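Local coordinates for AB hydrolase-1 domain-containing protein (PDB 3BDI) that has not been characterised but, as an alpha/beta hydrolase of the ABHD14 family, probably hydrolyses a substrate that is still unidentified, at residues K20-S25 and N58-D63; I30-G35 and V103-S108; A86-R91 and L119-I124; D126-V131 and K144-K149; K149-W154 and R198-F203. All coordinates share one frame; numbering follows the deposited sequence.

Contact 1 (K20-S25 and N58-D63); sequences KMVTDS and NVYAPD
Met21 and Val59 form an antiparallel hydrogen-bonded pair, Met21 N giving to Val59 O at 2.9 Å and Val59 N giving back to Met21 O at 3.0 Å, the latter almost straight at 173°, while Lys20 faces Tyr60 as the neighbouring non-hydrogen-bonded pair. Two residues past the end of strand 14-21 the backbone ladder gives way to a side-chain clasp. The Asn58 amide grips both backbone polar atoms of Thr23: OD1 receives Thr23 N at 2.8 Å, and ND2 reaches Thr23 O at 3.2 Å with that oxygen lying in the amide plane. Neither carbonyl is met on a lone pair, since each donor stands well above the plane of its acceptor. OD1 has a further donor in Asn26 ND2. The arrangement illustrates how the mixed sheet of the alpha/beta hydrolase fold takes on its antiparallel strands: strand 14-21 runs against strand 57-62, whose other edge joins the parallel strand 28-33. On the face of Lys20 and Tyr60, Val22 CG1 sits over one face of the phenol ring, 3.5 Å from Tyr60 CZ, brought there by a first torsion that sets CG1 anti to the carbonyl carbon (chi1 -56°). Lys20 CB comes obliquely to the same ring, 4.0 Å from Tyr60 CD2, and its extended chain carries NZ away to a salt bridge with Glu7. On the other face, Met21, a selenomethionine, and Val59 turn to helix 48-53.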
# COMPACT_ATOMS: atom_id res chain seq x y z
N LYS A 20 11.61 7.84 1.66
CA LYS A 20 12.10 6.73 0.85
C LYS A 20 13.43 6.22 1.36
O LYS A 20 14.16 6.97 1.94
CB LYS A 20 12.23 7.12 -0.63
CG LYS A 20 13.31 8.13 -0.89
CD LYS A 20 13.29 8.61 -2.33
CE LYS A 20 14.48 9.50 -2.65
NZ LYS A 20 14.38 10.19 -3.99
N MSE A 21 13.67 4.93 1.13
CA MSE A 21 14.97 4.31 1.39
C MSE A 21 15.33 3.48 0.17
O MSE A 21 14.74 2.46 -0.09
CB MSE A 21 14.88 3.46 2.64
CG MSE A 21 16.23 2.86 3.06
SE MSE A 21 16.29 1.99 4.79
CE MSE A 21 16.40 3.51 5.95
N VAL A 22 16.28 4.00 -0.59
CA VAL A 22 16.55 3.38 -1.89
C VAL A 22 18.06 3.30 -2.17
O VAL A 22 18.83 4.08 -1.63
CB VAL A 22 15.87 4.20 -3.02
CG1 VAL A 22 14.33 4.34 -2.76
CG2 VAL A 22 16.48 5.53 -3.12
N THR A 23 18.42 2.39 -3.05
CA THR A 23 19.77 2.35 -3.62
C THR A 23 19.62 1.94 -5.08
O THR A 23 18.76 1.13 -5.41
CB THR A 23 20.67 1.41 -2.81
OG1 THR A 23 22.01 1.46 -3.34
CG2 THR A 23 20.15 -0.04 -2.82
N ASP A 24 20.49 2.49 -5.95
CA ASP A 24 20.39 2.31 -7.41
C ASP A 24 20.57 0.87 -7.87
O ASP A 24 20.19 0.55 -8.99
CB ASP A 24 21.38 3.23 -8.16
N SER A 25 21.17 0.02 -7.02
CA SER A 25 21.37 -1.42 -7.25
C SER A 25 20.16 -2.32 -7.06
O SER A 25 20.07 -3.40 -7.63
CB SER A 25 22.45 -1.97 -6.25
OG SER A 25 23.26 -0.94 -5.65
N ASN A 58 13.69 -1.33 -2.74
CA ASN A 58 13.62 0.13 -2.63
C ASN A 58 12.23 0.45 -2.09
O ASN A 58 11.25 -0.06 -2.59
CB ASN A 58 13.86 0.78 -3.99
CG ASN A 58 15.32 0.83 -4.35
OD1 ASN A 58 16.18 0.70 -3.50
ND2 ASN A 58 15.59 1.09 -5.61
N VAL A 59 12.19 1.31 -1.07
CA VAL A 59 10.94 1.61 -0.34
C VAL A 59 10.54 3.08 -0.49
O VAL A 59 11.32 3.97 -0.23
CB VAL A 59 11.07 1.27 1.15
CG1 VAL A 59 9.71 1.39 1.85
CG2 VAL A 59 11.66 -0.14 1.33
N TYR A 60 9.29 3.28 -0.89
CA TYR A 60 8.74 4.63 -1.11
C TYR A 60 7.44 4.76 -0.34
O TYR A 60 6.64 3.84 -0.35
CB TYR A 60 8.42 4.83 -2.59
CG TYR A 60 9.60 4.66 -3.51
CD1 TYR A 60 9.96 3.42 -4.00
CD2 TYR A 60 10.37 5.74 -3.85
CE1 TYR A 60 11.05 3.27 -4.84
CE2 TYR A 60 11.47 5.59 -4.72
CZ TYR A 60 11.79 4.35 -5.18
OH TYR A 60 12.90 4.18 -6.03
N ALA A 61 7.20 5.90 0.32
CA ALA A 61 5.93 6.09 1.03
C ALA A 61 5.52 7.57 0.98
O ALA A 61 6.17 8.38 1.64
CB ALA A 61 6.06 5.65 2.49
N PRO A 62 4.51 7.93 0.20
CA PRO A 62 4.02 9.32 0.18
C PRO A 62 2.87 9.57 1.14
O PRO A 62 2.17 8.64 1.55
CB PRO A 62 3.50 9.47 -1.24
CG PRO A 62 2.98 8.11 -1.57
CD PRO A 62 3.80 7.09 -0.78
N ASP A 63 2.67 10.85 1.47
CA ASP A 63 1.38 11.31 2.03
C ASP A 63 0.46 11.53 0.84
O ASP A 63 0.85 12.21 -0.14
CB ASP A 63 1.52 12.56 2.85
CG ASP A 63 2.27 12.33 4.16
OD1 ASP A 63 2.55 11.18 4.52
OD2 ASP A 63 2.58 13.36 4.81

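Contact 2 (I30-G35 and V103-S108); sequences IALFHG and VIMGAS
Ile30 to Phe33 pair in parallel register with Val103 to Gly106, two central strands of the alpha/beta hydrolase sheet; the second runs into Ser108, whose Gly-X-Ser-X-Gly setting and strained backbone (phi 63°) are consistent with a nucleophile elbow. Ladder bonds alternate between the strands, from Ala31 N to Val103 O at 3.0 Å up to Ala107 N to Phe33 O. On one face Ile30, Leu32, Val103 and Met105 interlock. The CG1 atoms of Ile30 and Val103 both stand anti to their own backbone nitrogens (chi1 -172° and 177°), which makes these branches lean the same way along the sheet, to meet at 3.9 Å. Leu32 brings its CD2 branch to Met105 CB at 4.0 Å; the selenomethionine beyond is modelled in two conformers. On the opposite face Phe33 presents its ring edge to the neighbouring strand: CD2 lies 3.3 Å from Met105 O near the ring plane, and CE2 is 4.1 Å from Ile104 CG2. The ring also packs on Val114 of helix 109-120. If Phe33 were replaced by an alanine, the loss of the ring would probably open a gap between the sheet and that helix and leave Ile104 CG2 without its aromatic neighbour. Past the strand, the His34-Gly35 pair recalls the His-Gly motif that lies near the oxyanion hole in many relatives. Ser108 OG is hydrogen-bonded to His186 NE2, and His34 ND1 donates in its ring plane to Gly35 O at 2.8 Å.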
# COMPACT_ATOMS: atom_id res chain seq x y z
N ILE A 30 9.00 -1.36 -3.52
CA ILE A 30 7.73 -1.41 -2.85
C ILE A 30 7.34 0.02 -2.44
O ILE A 30 8.18 0.82 -2.02
CB ILE A 30 7.71 -2.39 -1.62
CG1 ILE A 30 6.29 -2.54 -1.08
CG2 ILE A 30 8.75 -1.96 -0.57
CD1 ILE A 30 6.14 -3.62 0.05
N ALA A 31 6.08 0.33 -2.67
CA ALA A 31 5.50 1.64 -2.30
C ALA A 31 4.33 1.39 -1.35
O ALA A 31 3.55 0.47 -1.55
CB ALA A 31 5.04 2.40 -3.57
N LEU A 32 4.25 2.22 -0.31
CA LEU A 32 3.35 2.09 0.82
C LEU A 32 2.37 3.24 0.85
O LEU A 32 2.79 4.39 0.81
CB LEU A 32 4.11 2.10 2.14
CG LEU A 32 5.42 1.32 2.23
CD1 LEU A 32 6.06 1.45 3.61
CD2 LEU A 32 5.29 -0.12 1.87
N PHE A 33 1.09 2.92 0.97
CA PHE A 33 -0.02 3.92 0.91
C PHE A 33 -0.87 3.81 2.16
O PHE A 33 -1.43 2.77 2.46
CB PHE A 33 -0.82 3.77 -0.40
CG PHE A 33 0.05 3.88 -1.60
CD1 PHE A 33 0.40 5.10 -2.11
CD2 PHE A 33 0.60 2.74 -2.18
CE1 PHE A 33 1.27 5.21 -3.19
CE2 PHE A 33 1.45 2.85 -3.24
CZ PHE A 33 1.78 4.07 -3.75
N HIS A 34 -0.93 4.91 2.91
CA HIS A 34 -1.54 4.96 4.22
C HIS A 34 -3.08 5.00 4.21
O HIS A 34 -3.74 5.30 3.21
CB HIS A 34 -0.94 6.14 4.99
CG HIS A 34 -1.27 7.46 4.39
ND1 HIS A 34 -2.52 8.03 4.51
CD2 HIS A 34 -0.52 8.29 3.63
CE1 HIS A 34 -2.51 9.16 3.82
NE2 HIS A 34 -1.32 9.34 3.27
N GLY A 35 -3.63 4.78 5.40
CA GLY A 35 -5.05 4.92 5.68
C GLY A 35 -5.45 6.34 5.98
O GLY A 35 -4.60 7.23 6.15
N VAL A 103 5.94 -3.56 -6.21
CA VAL A 103 4.95 -4.07 -5.23
C VAL A 103 4.25 -2.84 -4.61
O VAL A 103 4.90 -1.79 -4.41
CB VAL A 103 5.60 -4.91 -4.14
CG1 VAL A 103 4.57 -5.36 -3.12
CG2 VAL A 103 6.28 -6.18 -4.77
N ILE A 104 2.94 -2.93 -4.42
CA ILE A 104 2.23 -1.82 -3.75
C ILE A 104 1.46 -2.37 -2.56
O ILE A 104 0.78 -3.41 -2.65
CB ILE A 104 1.38 -1.03 -4.76
CG1 ILE A 104 0.36 -1.91 -5.48
CG2 ILE A 104 2.30 -0.29 -5.73
CD1 ILE A 104 -0.52 -1.14 -6.47
N MSE A 105 1.65 -1.69 -1.43
CA MSE A 105 0.98 -2.02 -0.19
C MSE A 105 0.09 -0.88 0.20
O MSE A 105 0.47 0.28 0.02
CB MSE A 105 2.03 -2.25 0.91
CG MSE A 105 1.43 -2.33 2.30
SE MSE A 105 2.74 -2.90 3.62
CE MSE A 105 2.37 -1.58 4.95
N GLY A 106 -1.11 -1.20 0.67
CA GLY A 106 -2.02 -0.18 1.14
C GLY A 106 -2.77 -0.63 2.38
O GLY A 106 -3.23 -1.79 2.47
N ALA A 107 -2.95 0.31 3.32
CA ALA A 107 -3.75 0.08 4.49
C ALA A 107 -5.07 0.82 4.38
O ALA A 107 -5.12 2.00 4.10
CB ALA A 107 -3.01 0.57 5.72
N SER A 108 -6.19 0.11 4.58
CA SER A 108 -7.52 0.72 4.74
C SER A 108 -7.87 1.45 3.43
O SER A 108 -7.90 0.79 2.37
CB SER A 108 -7.59 1.53 6.02
OG SER A 108 -8.93 1.85 6.35

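Contact 3 (A86-R91 and L119-I124); sequences AAEFIR and LQYPDI
Ala87 and Gln120 bring the two backbones to a CA-CA separation of 6.9 Å, where the middle of helix 83-96 meets the end of helix 109-120; at Tyr121 the chain leaves helical geometry and swings through a short 3-10 turn to Ile124, its path held by Ile124 N bonding to Tyr121 O. Tyr121 is the central side chain. Its ring is sandwiched: Arg91 CD rests over one face in a CH-pi contact, 3.5 Å from the ring centroid and only 5° off the normal, while Gln120 CB lies over the opposite face, displaced toward the rim. Arg91 reaches this place because its CG is anti to the backbone N (chi1 -176°), which lays the chain across the ring, before a bend at chi3 turns the guanidinium back toward Glu88 with its plane 45° from that of the ring. The carboxylate of Glu88 comes to the phenol end, but Glu88 and Arg91 are each modelled in two conformers, and the closeness of Glu88 OE2 to Tyr121 OH and of Glu88 OE1 to Arg91 NH1 makes the details of this polar cluster doubtful. Firmer is the apolar base beneath it, where Ala87 CB touches Gln120 CG at 3.9 Å and Ile124 CD1 lies 3.7 Å from Arg91 CA. The contact lies at the surface of the hydrolase fold, on two helices flanking the same sheet; Ala87 also packs on Met116 and Thr117 of helix 109-120, and Ile124 bonds through its backbone to Ser102, at the start of strand 102-107.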
# COMPACT_ATOMS: atom_id res chain seq x y z
N ALA A 86 -7.11 7.90 -7.45
CA ALA A 86 -6.02 7.32 -6.70
C ALA A 86 -5.19 6.34 -7.52
O ALA A 86 -4.00 6.26 -7.32
CB ALA A 86 -6.54 6.63 -5.45
N ALA A 87 -5.80 5.62 -8.45
CA ALA A 87 -5.01 4.79 -9.37
C ALA A 87 -4.08 5.63 -10.24
O ALA A 87 -2.92 5.28 -10.50
CB ALA A 87 -5.96 3.90 -10.25
N GLU A 88 -4.62 6.74 -10.76
CA GLU A 88 -3.81 7.73 -11.49
C GLU A 88 -2.66 8.21 -10.61
O GLU A 88 -1.51 8.21 -11.03
CB GLU A 88 -4.64 8.94 -11.94
CG GLU A 88 -5.69 8.63 -12.98
CD GLU A 88 -5.12 7.95 -14.16
OE1 GLU A 88 -4.15 8.46 -14.79
OE2 GLU A 88 -5.68 6.90 -14.49
N PHE A 89 -2.98 8.56 -9.37
CA PHE A 89 -1.93 9.01 -8.46
C PHE A 89 -0.83 7.98 -8.33
O PHE A 89 0.34 8.30 -8.44
CB PHE A 89 -2.44 9.34 -7.07
CG PHE A 89 -1.34 9.78 -6.18
CD1 PHE A 89 -0.74 11.00 -6.33
CD2 PHE A 89 -0.85 8.93 -5.20
CE1 PHE A 89 0.34 11.35 -5.54
CE2 PHE A 89 0.20 9.29 -4.41
CZ PHE A 89 0.78 10.51 -4.59
N ILE A 90 -1.19 6.72 -8.05
CA ILE A 90 -0.15 5.72 -7.80
C ILE A 90 0.74 5.49 -9.03
O ILE A 90 1.98 5.47 -8.93
CB ILE A 90 -0.73 4.42 -7.20
CG1 ILE A 90 -1.28 4.75 -5.81
CG2 ILE A 90 0.34 3.29 -7.19
CD1 ILE A 90 -1.91 3.59 -5.04
N ARG A 91 0.10 5.38 -10.19
CA ARG A 91 0.84 5.27 -11.46
C ARG A 91 1.79 6.46 -11.65
O ARG A 91 2.98 6.28 -11.94
CB ARG A 91 -0.13 5.21 -12.62
CG ARG A 91 0.56 5.00 -13.95
CD ARG A 91 -0.43 5.06 -15.05
NE ARG A 91 -0.65 6.41 -15.56
CZ ARG A 91 -1.63 7.24 -15.21
NH1 ARG A 91 -2.52 6.92 -14.28
NH2 ARG A 91 -1.71 8.41 -15.80
N LEU A 119 -6.29 -3.05 -10.84
CA LEU A 119 -7.39 -3.23 -11.81
C LEU A 119 -7.17 -2.35 -13.03
O LEU A 119 -7.48 -2.76 -14.15
CB LEU A 119 -8.75 -2.93 -11.17
CG LEU A 119 -9.14 -3.85 -10.02
CD1 LEU A 119 -10.47 -3.40 -9.39
CD2 LEU A 119 -9.18 -5.29 -10.47
N GLN A 120 -6.63 -1.14 -12.86
CA GLN A 120 -6.47 -0.18 -13.95
C GLN A 120 -5.18 -0.34 -14.71
O GLN A 120 -5.18 -0.24 -15.95
CB GLN A 120 -6.52 1.25 -13.42
CG GLN A 120 -7.84 1.66 -12.86
CD GLN A 120 -8.88 2.00 -13.91
OE1 GLN A 120 -9.66 1.15 -14.33
NE2 GLN A 120 -8.90 3.26 -14.32
N TYR A 121 -4.08 -0.61 -14.00
CA TYR A 121 -2.74 -0.59 -14.50
C TYR A 121 -1.98 -1.82 -14.02
O TYR A 121 -0.95 -1.75 -13.37
CB TYR A 121 -2.03 0.69 -14.01
CG TYR A 121 -2.71 1.95 -14.44
CD1 TYR A 121 -2.87 2.24 -15.79
CD2 TYR A 121 -3.24 2.85 -13.51
CE1 TYR A 121 -3.52 3.39 -16.20
CE2 TYR A 121 -3.87 4.01 -13.90
CZ TYR A 121 -4.02 4.28 -15.25
OH TYR A 121 -4.64 5.43 -15.72
N PRO A 122 -2.48 -3.00 -14.41
CA PRO A 122 -1.85 -4.21 -13.88
C PRO A 122 -0.39 -4.39 -14.25
O PRO A 122 0.34 -5.08 -13.54
CB PRO A 122 -2.72 -5.34 -14.47
CG PRO A 122 -3.36 -4.74 -15.66
CD PRO A 122 -3.63 -3.30 -15.26
N ASP A 123 0.03 -3.79 -15.37
CA ASP A 123 1.38 -3.98 -15.83
C ASP A 123 2.44 -3.29 -14.99
O ASP A 123 3.63 -3.60 -15.11
CB ASP A 123 1.50 -3.60 -17.31
CG ASP A 123 0.57 -4.45 -18.19
OD1 ASP A 123 0.43 -5.67 -17.93
OD2 ASP A 123 -0.05 -3.88 -19.12
N ILE A 124 2.01 -2.40 -14.09
CA ILE A 124 2.96 -1.74 -13.20
C ILE A 124 3.09 -2.41 -11.82
O ILE A 124 3.96 -1.99 -11.01
CB ILE A 124 2.68 -0.21 -13.04
CG1 ILE A 124 1.49 0.09 -12.15
CG2 ILE A 124 2.44 0.43 -14.43
CD1 ILE A 124 1.25 1.60 -11.93
O HOH W 1 -7.51 5.48 -13.24

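Contact 4 (D126-V131 and K144-K149); sequences DGIIAV and KKIRQK
The flat groups here are mainly peptides, and Gln148 covers the one that joins Asp126 to Gly127: its CG sits above that face, 4.0 Å from Gly127 N. Asp126 O receives a bond from a water at 2.7 Å that stands well out of the peptide plane, on the side of Gln148, and the same water accepts from Lys149 N at 2.9 Å, bridging the two segments. The following peptide is met at its rim. Ile128 N donates to Lys149 O at 3.0 Å, lying in the plane of that carbonyl, and Gly127 CA adds a weaker CA-H...O contact to the same oxygen at 3.3 Å. Gln148 is bent at chi2 (79°), which carries its amide past the glycine until NE2 bonds Val125 O; the side chain thus lies over one peptide while tying down the carbonyl of the residue just before it. Deeper in, the side chains of two isoleucines cross at about a right angle, the CD1 end of Ile128 touching the CG2 branch of Ile146 at 4.0 Å. The chain turns a corner at Asp126, and the touching backbones run 96° apart. The bond from Ile128 N to Lys149 O, the single direct one between the segments, is the first rung between strand 125-131 and the chain entering strand 150-155, its parallel neighbour in the alpha/beta hydrolase sheet. Helix 109-120 closes the apolar side, with Val114 and Thr118 against Ile128 and Leu119 against Ile146.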
# COMPACT_ATOMS: atom_id res chain seq x y z
N ASP A 126 3.84 -5.49 -9.31
CA ASP A 126 4.57 -6.77 -9.10
C ASP A 126 3.91 -7.68 -8.04
O ASP A 126 4.21 -8.88 -7.99
CB ASP A 126 6.00 -6.52 -8.67
CG ASP A 126 6.90 -5.97 -9.77
OD1 ASP A 126 6.62 -6.25 -10.94
OD2 ASP A 126 7.89 -5.28 -9.44
N GLY A 127 3.04 -7.12 -7.20
CA GLY A 127 2.41 -7.83 -6.08
C GLY A 127 1.63 -6.82 -5.28
O GLY A 127 1.90 -5.60 -5.38
N ILE A 128 0.69 -7.31 -4.48
CA ILE A 128 -0.18 -6.45 -3.63
C ILE A 128 -0.08 -6.90 -2.18
O ILE A 128 -0.14 -8.11 -1.91
CB ILE A 128 -1.68 -6.62 -4.05
CG1 ILE A 128 -1.91 -6.13 -5.48
CG2 ILE A 128 -2.65 -5.87 -3.09
CD1 ILE A 128 -3.27 -6.48 -6.02
N ILE A 129 0.02 -5.93 -1.26
CA ILE A 129 -0.28 -6.17 0.14
C ILE A 129 -1.41 -5.22 0.49
O ILE A 129 -1.30 -4.03 0.26
CB ILE A 129 0.91 -5.87 1.08
CG1 ILE A 129 2.13 -6.77 0.74
CG2 ILE A 129 0.52 -6.10 2.53
CD1 ILE A 129 3.41 -6.46 1.50
N ALA A 130 -2.49 -5.75 1.01
CA ALA A 130 -3.64 -4.92 1.38
C ALA A 130 -4.06 -5.26 2.78
O ALA A 130 -4.35 -6.43 3.10
CB ALA A 130 -4.79 -5.14 0.40
N VAL A 131 -4.01 -4.27 3.65
CA VAL A 131 -4.32 -4.40 5.05
C VAL A 131 -5.75 -3.92 5.25
O VAL A 131 -6.01 -2.71 5.25
CB VAL A 131 -3.36 -3.60 5.95
CG1 VAL A 131 -3.51 -3.99 7.43
CG2 VAL A 131 -1.90 -3.80 5.49
N LYS A 144 -11.78 -10.38 -9.20
CA LYS A 144 -11.62 -11.77 -9.58
C LYS A 144 -10.56 -11.98 -10.65
O LYS A 144 -9.99 -13.09 -10.70
CB LYS A 144 -12.96 -12.45 -9.95
CG LYS A 144 -13.55 -12.13 -11.27
CD LYS A 144 -14.86 -12.93 -11.51
CE LYS A 144 -15.47 -12.60 -12.85
NZ LYS A 144 -16.58 -13.53 -13.26
N LYS A 145 -10.26 -10.93 -11.41
CA LYS A 145 -9.28 -10.95 -12.49
C LYS A 145 -7.82 -10.76 -12.07
O LYS A 145 -6.91 -11.08 -12.85
CB LYS A 145 -9.66 -9.91 -13.54
N ILE A 146 -7.58 -10.27 -10.87
CA ILE A 146 -6.20 -9.99 -10.44
C ILE A 146 -5.31 -11.22 -10.50
O ILE A 146 -5.60 -12.26 -9.89
CB ILE A 146 -6.18 -9.37 -8.99
CG1 ILE A 146 -6.83 -7.98 -9.04
CG2 ILE A 146 -4.78 -9.23 -8.45
CD1 ILE A 146 -7.17 -7.41 -7.61
N ARG A 147 -4.20 -11.10 -11.20
CA ARG A 147 -3.25 -12.20 -11.29
C ARG A 147 -2.06 -12.12 -10.35
O ARG A 147 -1.34 -13.09 -10.14
CB ARG A 147 -2.75 -12.28 -12.74
CG ARG A 147 -3.87 -12.41 -13.78
CD ARG A 147 -4.75 -13.68 -13.59
NE ARG A 147 -5.71 -13.90 -14.68
CZ ARG A 147 -6.88 -13.26 -14.81
N GLN A 148 -1.79 -10.91 -9.80
CA GLN A 148 -0.67 -10.73 -8.89
C GLN A 148 -0.79 -11.53 -7.61
O GLN A 148 -1.92 -11.72 -7.11
CB GLN A 148 -0.57 -9.25 -8.50
CG GLN A 148 0.08 -8.36 -9.56
CD GLN A 148 -0.82 -7.96 -10.70
OE1 GLN A 148 -2.00 -8.30 -10.76
NE2 GLN A 148 -0.26 -7.19 -11.63
N LYS A 149 0.35 -11.99 -7.12
CA LYS A 149 0.45 -12.50 -5.76
C LYS A 149 -0.07 -11.39 -4.86
O LYS A 149 0.40 -10.25 -4.96
CB LYS A 149 1.89 -12.88 -5.36
CG LYS A 149 2.37 -14.22 -5.99
CD LYS A 149 3.76 -14.69 -5.53
CE LYS A 149 4.15 -15.96 -6.26
NZ LYS A 149 5.51 -16.50 -5.92
O HOH W 2 2.83 -11.14 -8.43

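Contact 5 (K149-W154 and R198-F203); sequences KTLLVW and RITVDF
Leu151 lies against Ile199, Thr200 and Phe203 where strand 150-154 and residues 198-203 of the late helix 193-205 of the alpha/beta hydrolase fold pack as layer on layer, nearly antiparallel at 174° with their axes 10.0 Å apart. The aromatic interaction is a CH-pi contact: Leu151 CB sits over the centre of the Phe203 ring, 3.7 Å from its centroid and 6° off the normal. Aliphatic contacts come from the tip of the same leucine. With CG anti to the backbone N (chi1 176°), Leu151 extends toward the helix, and CD2 enters between Thr200 CG2 at 3.7 Å and Phe203 CB at 3.8 Å, while Ile199 CG2 touches both leucine methyls at 4.0 Å. Thr200 thus gives its methyl to the strand; its OG1 bonds Phe196 O and Tyr52 OH. Replacing Phe203 by a serine would strip Leu151 CB of its aromatic cover and is likely to leave a gap between helix and strand, beside Ile129, which also packs on this ring. Contacts with the backbone gather at the far end of the ring, where CZ is 3.7 Å from Leu151 N and, edge-on, equally far from Lys149 O.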
# COMPACT_ATOMS: atom_id res chain seq x y z
N LYS A 149 0.35 -11.99 -7.12
CA LYS A 149 0.45 -12.50 -5.76
C LYS A 149 -0.07 -11.39 -4.86
O LYS A 149 0.40 -10.25 -4.96
CB LYS A 149 1.89 -12.88 -5.36
CG LYS A 149 2.37 -14.22 -5.99
CD LYS A 149 3.76 -14.69 -5.53
CE LYS A 149 4.15 -15.96 -6.26
NZ LYS A 149 5.51 -16.50 -5.92
N THR A 150 -0.96 -11.74 -3.93
CA THR A 150 -1.62 -10.80 -3.04
C THR A 150 -1.61 -11.31 -1.61
O THR A 150 -1.94 -12.45 -1.37
CB THR A 150 -3.08 -10.59 -3.52
OG1 THR A 150 -3.09 -10.01 -4.83
CG2 THR A 150 -3.89 -9.70 -2.60
N LEU A 151 -1.21 -10.46 -0.67
CA LEU A 151 -1.32 -10.72 0.74
C LEU A 151 -2.40 -9.81 1.31
O LEU A 151 -2.33 -8.58 1.16
CB LEU A 151 0.01 -10.41 1.44
CG LEU A 151 0.07 -10.52 2.97
CD1 LEU A 151 -0.10 -11.97 3.37
CD2 LEU A 151 1.37 -9.92 3.52
N LEU A 152 -3.39 -10.43 1.93
CA LEU A 152 -4.46 -9.75 2.67
C LEU A 152 -4.18 -9.93 4.14
O LEU A 152 -4.00 -11.04 4.64
CB LEU A 152 -5.80 -10.40 2.32
CG LEU A 152 -6.22 -10.30 0.86
CD1 LEU A 152 -7.45 -11.13 0.56
CD2 LEU A 152 -6.47 -8.89 0.39
N VAL A 153 -4.07 -8.81 4.87
CA VAL A 153 -3.78 -8.80 6.30
C VAL A 153 -4.95 -8.18 7.01
O VAL A 153 -5.39 -7.11 6.64
CB VAL A 153 -2.48 -8.02 6.62
CG1 VAL A 153 -2.21 -8.09 8.12
CG2 VAL A 153 -1.28 -8.60 5.84
N TRP A 154 -5.44 -8.83 8.06
CA TRP A 154 -6.51 -8.30 8.87
C TRP A 154 -6.17 -8.54 10.33
O TRP A 154 -5.62 -9.57 10.68
CB TRP A 154 -7.85 -9.02 8.61
CG TRP A 154 -8.95 -8.22 7.98
CD1 TRP A 154 -9.99 -7.57 8.62
CD2 TRP A 154 -9.18 -8.06 6.59
NE1 TRP A 154 -10.82 -7.01 7.71
CE2 TRP A 154 -10.36 -7.31 6.45
CE3 TRP A 154 -8.50 -8.48 5.45
CZ2 TRP A 154 -10.89 -7.00 5.17
CZ3 TRP A 154 -9.01 -8.19 4.22
CH2 TRP A 154 -10.18 -7.44 4.09
N ARG A 198 6.83 -9.75 10.34
CA ARG A 198 7.19 -11.16 10.07
C ARG A 198 6.41 -11.67 8.87
O ARG A 198 6.97 -12.30 7.96
CB ARG A 198 6.87 -12.01 11.30
CG ARG A 198 7.40 -13.43 11.20
CD ARG A 198 7.04 -14.30 12.39
NE ARG A 198 5.61 -14.60 12.45
CZ ARG A 198 4.97 -15.44 11.63
NH1 ARG A 198 5.62 -16.11 10.68
NH2 ARG A 198 3.66 -15.63 11.77
N ILE A 199 5.12 -11.38 8.84
CA ILE A 199 4.23 -11.88 7.79
C ILE A 199 4.54 -11.19 6.45
O ILE A 199 4.63 -11.84 5.39
CB ILE A 199 2.75 -11.68 8.15
CG1 ILE A 199 2.35 -12.59 9.31
CG2 ILE A 199 1.82 -11.88 6.92
CD1 ILE A 199 1.11 -12.03 10.02
N THR A 200 4.71 -9.86 6.44
CA THR A 200 4.93 -9.15 5.19
C THR A 200 6.31 -9.44 4.61
O THR A 200 6.45 -9.60 3.42
CB THR A 200 4.66 -7.65 5.26
OG1 THR A 200 5.51 -7.05 6.27
CG2 THR A 200 3.14 -7.35 5.48
N VAL A 201 7.33 -9.54 5.45
CA VAL A 201 8.65 -9.92 4.98
C VAL A 201 8.63 -11.34 4.38
O VAL A 201 9.25 -11.59 3.34
CB VAL A 201 9.71 -9.78 6.10
CG1 VAL A 201 11.03 -10.51 5.74
CG2 VAL A 201 9.97 -8.30 6.40
N ASP A 202 7.95 -12.27 5.05
CA ASP A 202 7.88 -13.62 4.51
C ASP A 202 7.21 -13.63 3.12
O ASP A 202 7.69 -14.28 2.18
CB ASP A 202 7.12 -14.50 5.46
CG ASP A 202 7.11 -15.90 5.03
OD1 ASP A 202 8.16 -16.59 5.16
OD2 ASP A 202 6.07 -16.28 4.51
N PHE A 203 6.09 -12.90 2.95
CA PHE A 203 5.45 -12.79 1.68
C PHE A 203 6.36 -12.22 0.60
O PHE A 203 6.47 -12.73 -0.50
CB PHE A 203 4.19 -11.91 1.83
CG PHE A 203 3.51 -11.57 0.52
CD1 PHE A 203 2.71 -12.49 -0.14
CD2 PHE A 203 3.63 -10.32 -0.04
CE1 PHE A 203 2.12 -12.15 -1.31
CE2 PHE A 203 3.01 -10.00 -1.21
CZ PHE A 203 2.26 -10.92 -1.84

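The centre of contact 2 lies about 1 Å from the centre of the chain, and the other contacts are arranged around it. Contacts 1 and 2 share the sheet through Asn58 O to Ile30 N and Tyr60 O to Leu32 N, their centres 13 Å apart. Contact 4 continues it beyond Gly106, which pairs with Ile129 and Val131, and contact 5 follows through Leu151, 11 Å from contact 4 between centres. Contact 3 joins helices over the sheet, touching contact 2 where Ile90 CG1 meets Phe33 CE1. Contact 2 supplies the probable nucleophile, Ser108, which with His186 and Asp158, both outside the contacts, is arranged as in a charge-relay triad, and a bound PEG lies about 8 Å from the His34 side chain.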